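Side-chain contacts in M152 protein (PDB 4G59), which probably helps the virus evade immunity as an MHC class I-like glycoprotein that binds stress-induced NKG2D ligands of the host: residues B[139-142]-B[143-146]; B[154-157]-B[158-162]; B[189-192]-B[193-196]. One frame throughout, in Å; residues are numbered along the deposited sequence.

Contact 1 (B[139-142]-B[143-146]); sequences DVSE and DDIA
A first torsion of 74° sets OG of Ser141 between its own backbone N and carbonyl carbon, which turns the hydroxyl oxygen toward the start of helix 142-148 and onto Asp144. Val140, one residue earlier, holds CG1 opposite its backbone N (chi1 172°), and this branch meets the side chain of Ile145. Ser141 is the N-cap: its OG accepts from N of Asp144 at 3.1 Å, a fairly straight bond (158° at the hydrogen). Asp144 also lays its CB against that hydroxyl, 3.3 Å from Ser141 OG. The main chain continues the grip, since Ile145 N donates to Ser141 O at 3.2 Å from within the carbonyl plane, and Ala146 N donates to Glu142 O at 3.0 Å, tilted from it. Ser141 thus offers two acceptors to two successive amides of the first turn.

On the inner side, Val140 and Ile145 form a hydrophobic staple, the apolar pair that joins the residue before an N-cap to the fourth residue of the helix. Their side chains cross at about a right angle, Val140 CG1 touching Ile145 CD1 at 3.7 Å, while Ile145 CG1 passes 3.6 Å from Ser141 O. Helix 68-89 backs this pair, with Val88 and Phe89 on Val140 and Tyr84 on Ile145. The carboxylate of Asp144 forms a salt bridge, OD1 to NE, with Arg147, three residues further along the helix. Ala146 and Glu142 reach Thr130 of strand 128-130.

Cap and staple together mark the start of the helix and probably help to fix it. Three acidic residues, Glu142, Asp143 and Asp144, occupy its first turn, where the helix dipole would probably favour their negative charge.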
# COMPACT_ATOMS: atom_id res chain seq x y z
N ASP B 139 -11.44 -22.96 13.29
CA ASP B 139 -10.70 -24.21 13.47
C ASP B 139 -9.28 -24.02 14.00
O ASP B 139 -8.63 -24.99 14.37
CB ASP B 139 -10.65 -24.98 12.15
CG ASP B 139 -12.01 -25.46 11.69
OD1 ASP B 139 -12.81 -25.90 12.55
OD2 ASP B 139 -12.27 -25.41 10.46
N VAL B 140 -8.80 -22.78 14.03
CA VAL B 140 -7.42 -22.52 14.46
C VAL B 140 -7.33 -22.05 15.91
O VAL B 140 -8.04 -21.13 16.32
CB VAL B 140 -6.73 -21.51 13.53
CG1 VAL B 140 -5.37 -21.11 14.08
CG2 VAL B 140 -6.60 -22.10 12.12
N SER B 141 -6.44 -22.68 16.69
CA SER B 141 -6.28 -22.32 18.10
C SER B 141 -5.38 -21.09 18.32
O SER B 141 -4.37 -20.91 17.65
CB SER B 141 -5.73 -23.49 18.92
OG SER B 141 -4.35 -23.69 18.65
N GLU B 142 -5.78 -20.25 19.26
CA GLU B 142 -4.96 -19.15 19.74
C GLU B 142 -3.55 -19.62 20.11
O GLU B 142 -2.59 -18.88 19.91
CB GLU B 142 -5.66 -18.52 20.94
CG GLU B 142 -4.90 -17.42 21.64
CD GLU B 142 -5.84 -16.51 22.41
OE1 GLU B 142 -6.92 -16.18 21.87
OE2 GLU B 142 -5.51 -16.11 23.55
N ASP B 143 -3.43 -20.83 20.65
CA ASP B 143 -2.14 -21.35 21.08
C ASP B 143 -1.20 -21.47 19.89
O ASP B 143 -0.02 -21.07 19.95
CB ASP B 143 -2.28 -22.74 21.73
CG ASP B 143 -3.16 -22.74 22.95
OD1 ASP B 143 -2.78 -22.08 23.94
OD2 ASP B 143 -4.20 -23.42 22.93
N ASP B 144 -1.72 -22.04 18.81
CA ASP B 144 -0.97 -22.24 17.59
C ASP B 144 -0.51 -20.92 16.95
O ASP B 144 0.63 -20.80 16.47
CB ASP B 144 -1.81 -23.05 16.60
CG ASP B 144 -1.50 -24.53 16.65
OD1 ASP B 144 -0.42 -24.87 17.16
OD2 ASP B 144 -2.33 -25.33 16.15
N ILE B 145 -1.40 -19.94 16.94
CA ILE B 145 -1.09 -18.61 16.40
C ILE B 145 0.01 -17.90 17.21
O ILE B 145 0.93 -17.31 16.65
CB ILE B 145 -2.34 -17.74 16.36
CG1 ILE B 145 -3.33 -18.31 15.35
CG2 ILE B 145 -1.98 -16.28 16.05
CD1 ILE B 145 -4.73 -17.77 15.50
N ALA B 146 -0.11 -17.99 18.52
CA ALA B 146 0.87 -17.39 19.42
C ALA B 146 2.24 -18.04 19.22
O ALA B 146 3.27 -17.35 19.22
CB ALA B 146 0.41 -17.54 20.86

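Contact 2 (B[154-157]-B[158-162]); sequences ISIL and RDNAA
Leu157 and Arg158 join the two segments where helix 154-158 runs out. Arg158 N donates to Ile154 O and Asp159 N to Ser155 O, each at 2.8 Å, so the helical pattern persists to Asp159. It then breaks: Asn160 N reaches Leu157 O only weakly, at 3.3 Å, and a type I beta turn from Arg158 to Ala161 leads into helix 161-178.

The side chain of Asn160 reaches back to the helix just left. With CG opposite its own carbonyl carbon (chi1 -63°), its ND2 donates to Ile156 O in a nearly straight bond that lies both in the amide plane and in the carbonyl plane. The modelled ND2 to O length of 2.5 Å is very short and its exact value doubtful. One residue earlier, the carboxylate carbon CG of Asp159 lies 3.1 Å from Ser155 O, the oxygen already engaged by Asp159 N. Arg158 bends at chi3 (28°) and folds its guanidinium back along the helix, where CG2 of Ile154 lies over one face, 4.1 Å from NH2. Leu157 turns inward, against Phe73 of helix 68-89 and Phe106 and Cys101 of the sheet, the latter disulfide-bonded to Cys108.

Such a broken helix resembles the segmented second helix of MHC class I platforms. Asn160 is the N-cap of helix 161-178, yet its side chain makes no capping bond there; its amide instead occupies Ile156 O at the C-terminal end of the preceding helix.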
# COMPACT_ATOMS: atom_id res chain seq x y z
N ILE B 154 15.68 -15.84 13.33
CA ILE B 154 16.35 -14.73 14.00
C ILE B 154 17.85 -14.97 14.23
O ILE B 154 18.64 -14.02 14.23
CB ILE B 154 15.65 -14.37 15.32
CG1 ILE B 154 14.25 -13.84 15.02
CG2 ILE B 154 16.41 -13.29 16.07
CD1 ILE B 154 13.39 -13.72 16.24
N SER B 155 18.25 -16.23 14.40
CA SER B 155 19.67 -16.55 14.55
C SER B 155 20.50 -16.08 13.35
O SER B 155 21.68 -15.75 13.50
CB SER B 155 19.86 -18.06 14.71
OG SER B 155 20.36 -18.63 13.51
N ILE B 156 19.90 -16.07 12.16
CA ILE B 156 20.61 -15.55 10.99
C ILE B 156 21.01 -14.09 11.22
O ILE B 156 22.10 -13.66 10.84
CB ILE B 156 19.76 -15.65 9.75
CG1 ILE B 156 19.45 -17.12 9.45
CG2 ILE B 156 20.46 -15.02 8.57
CD1 ILE B 156 18.37 -17.30 8.38
N LEU B 157 20.11 -13.35 11.88
CA LEU B 157 20.30 -11.95 12.19
C LEU B 157 21.23 -11.78 13.40
O LEU B 157 22.17 -10.99 13.35
CB LEU B 157 18.95 -11.26 12.44
CG LEU B 157 18.13 -10.62 11.30
CD1 LEU B 157 18.40 -11.21 9.92
CD2 LEU B 157 16.65 -10.65 11.62
N ARG B 158 20.98 -12.53 14.48
CA ARG B 158 21.81 -12.44 15.69
C ARG B 158 23.27 -12.85 15.47
O ARG B 158 24.19 -12.13 15.88
CB ARG B 158 21.19 -13.22 16.85
CG ARG B 158 21.95 -13.08 18.16
CD ARG B 158 21.18 -13.72 19.32
NE ARG B 158 20.33 -14.81 18.85
CZ ARG B 158 19.02 -14.89 19.07
NH1 ARG B 158 18.40 -13.95 19.79
NH2 ARG B 158 18.33 -15.91 18.59
N ASP B 159 23.49 -13.99 14.82
CA ASP B 159 24.84 -14.50 14.60
C ASP B 159 25.66 -13.61 13.67
O ASP B 159 26.88 -13.77 13.56
CB ASP B 159 24.81 -15.91 14.03
CG ASP B 159 24.18 -16.93 14.97
OD1 ASP B 159 23.71 -16.58 16.07
OD2 ASP B 159 24.14 -18.10 14.57
N ASN B 160 24.98 -12.69 12.99
CA ASN B 160 25.65 -11.77 12.08
C ASN B 160 25.40 -10.31 12.45
O ASN B 160 25.47 -9.45 11.59
CB ASN B 160 25.14 -11.97 10.66
CG ASN B 160 25.45 -13.33 10.11
OD1 ASN B 160 26.57 -13.60 9.68
ND2 ASN B 160 24.43 -14.19 10.07
N ALA B 161 25.10 -10.05 13.71
CA ALA B 161 24.68 -8.71 14.11
C ALA B 161 25.71 -7.63 13.75
O ALA B 161 25.38 -6.67 13.05
CB ALA B 161 24.38 -8.67 15.58
N ALA B 162 26.95 -7.82 14.21
CA ALA B 162 28.02 -6.87 13.97
C ALA B 162 28.23 -6.60 12.48
O ALA B 162 28.61 -5.49 12.09
CB ALA B 162 29.30 -7.35 14.60

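Contact 3 (B[189-192]-B[193-196]); sequences YSNR and GNGY
Gly195 and Tyr196 both lie opposite Asn191, forming a G1 beta bulge at the tip of a hairpin, with Gly195 at a positive phi of 79°. The bulge is held from both ends of Asn191's backbone: its N donates to Tyr196 O at 2.9 Å, almost straight, while its O accepts from Gly195 N at 2.9 Å in a more bent bond.

The Asn191 side chain leans over the turn. With CG opposite its backbone N (chi1 -175°), it brings OD1 over the loop, where Asn194 N donates to it at 3.1 Å. The donor approaches from above the amide plane, not along a lone pair, and Gly193 N is also 2.9 Å from Asn191 OD1. The two asparagine side chains cross at about a right angle, their amide planes 35° apart. Asn194 CG also lies 3.5 Å above the plane of the Tyr196 ring, offset toward the rim.

Another protein chain meets this tip: a basic side chain of that chain makes a cation-pi contact with Tyr189, and an aromatic one meets the Tyr196 ring edge-to-face. Within the sheet, the hairpin joins strand 185-191 to strand 196-203, and Tyr196 packs on Trp236 and Asp238 of strand 231-238. Ser190 OG is hydrogen-bonded to Tyr264 OH of strand 258-264, in the other four-stranded sheet.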
# COMPACT_ATOMS: atom_id res chain seq x y z
N TYR B 189 -0.46 19.88 -9.65
CA TYR B 189 -1.42 19.85 -10.75
C TYR B 189 -2.78 20.27 -10.24
O TYR B 189 -3.22 19.84 -9.16
CB TYR B 189 -1.55 18.45 -11.33
CG TYR B 189 -2.44 18.43 -12.55
CD1 TYR B 189 -1.95 18.82 -13.79
CD2 TYR B 189 -3.76 18.02 -12.49
CE1 TYR B 189 -2.73 18.80 -14.92
CE2 TYR B 189 -4.57 18.00 -13.63
CZ TYR B 189 -4.04 18.39 -14.84
OH TYR B 189 -4.80 18.39 -15.99
N SER B 190 -3.46 21.09 -11.02
CA SER B 190 -4.84 21.45 -10.70
C SER B 190 -5.75 20.92 -11.77
O SER B 190 -5.56 21.18 -12.95
CB SER B 190 -5.00 22.96 -10.59
OG SER B 190 -4.27 23.44 -9.49
N ASN B 191 -6.73 20.13 -11.35
CA ASN B 191 -7.75 19.68 -12.27
C ASN B 191 -8.96 20.57 -12.08
O ASN B 191 -9.66 20.49 -11.04
CB ASN B 191 -8.08 18.21 -12.01
CG ASN B 191 -9.07 17.64 -13.01
OD1 ASN B 191 -10.06 18.29 -13.38
ND2 ASN B 191 -8.82 16.41 -13.45
N ARG B 192 -9.19 21.44 -13.06
CA ARG B 192 -10.29 22.40 -13.06
C ARG B 192 -11.66 21.71 -13.08
O ARG B 192 -12.60 22.14 -12.41
CB ARG B 192 -10.19 23.31 -14.28
CG ARG B 192 -8.79 23.83 -14.58
CD ARG B 192 -8.27 24.66 -13.43
NE ARG B 192 -7.20 25.58 -13.80
CZ ARG B 192 -6.41 26.17 -12.91
NH1 ARG B 192 -6.59 25.91 -11.62
NH2 ARG B 192 -5.45 27.00 -13.30
N GLY B 193 -11.76 20.63 -13.85
CA GLY B 193 -12.99 19.86 -13.94
C GLY B 193 -13.54 19.34 -12.62
O GLY B 193 -14.74 19.48 -12.36
N ASN B 194 -12.70 18.73 -11.80
CA ASN B 194 -13.19 18.09 -10.57
C ASN B 194 -12.73 18.74 -9.26
O ASN B 194 -13.09 18.25 -8.19
CB ASN B 194 -12.82 16.60 -10.56
CG ASN B 194 -11.32 16.37 -10.65
OD1 ASN B 194 -10.53 17.29 -10.42
ND2 ASN B 194 -10.92 15.15 -10.99
N GLY B 195 -11.92 19.80 -9.34
CA GLY B 195 -11.52 20.56 -8.16
C GLY B 195 -10.41 19.94 -7.32
O GLY B 195 -10.16 20.35 -6.18
N TYR B 196 -9.72 18.94 -7.89
CA TYR B 196 -8.60 18.30 -7.20
C TYR B 196 -7.27 19.02 -7.46
O TYR B 196 -7.04 19.55 -8.55
CB TYR B 196 -8.45 16.85 -7.65
CG TYR B 196 -9.64 15.98 -7.38
CD1 TYR B 196 -10.66 16.41 -6.53
CD2 TYR B 196 -9.75 14.74 -7.98
CE1 TYR B 196 -11.77 15.60 -6.27
CE2 TYR B 196 -10.86 13.93 -7.74
CZ TYR B 196 -11.86 14.36 -6.89
OH TYR B 196 -12.96 13.55 -6.65

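How the contacts relate
The contacts follow one another along the chain. Contacts 1 and 2 both belong to the MHC class I-like N-terminal region: contact 1 starts helix 142-148, and contact 2 connects helix 154-158, the next in sequence, to helix 161-178. Their centres lie 28 Å apart and their nearest atoms about 11 Å, both leaning on helix 68-89. Contact 3 is remote, its centre 50 Å from contact 1 and 51 Å from contact 2, across the chain's centre from the latter. It lies at the end of the four-stranded sheet that follows helix 161-178. Contacts 1 and 2 lie where helices start and break in the MHC-like platform, and contact 3 at a hairpin another protein chain touches.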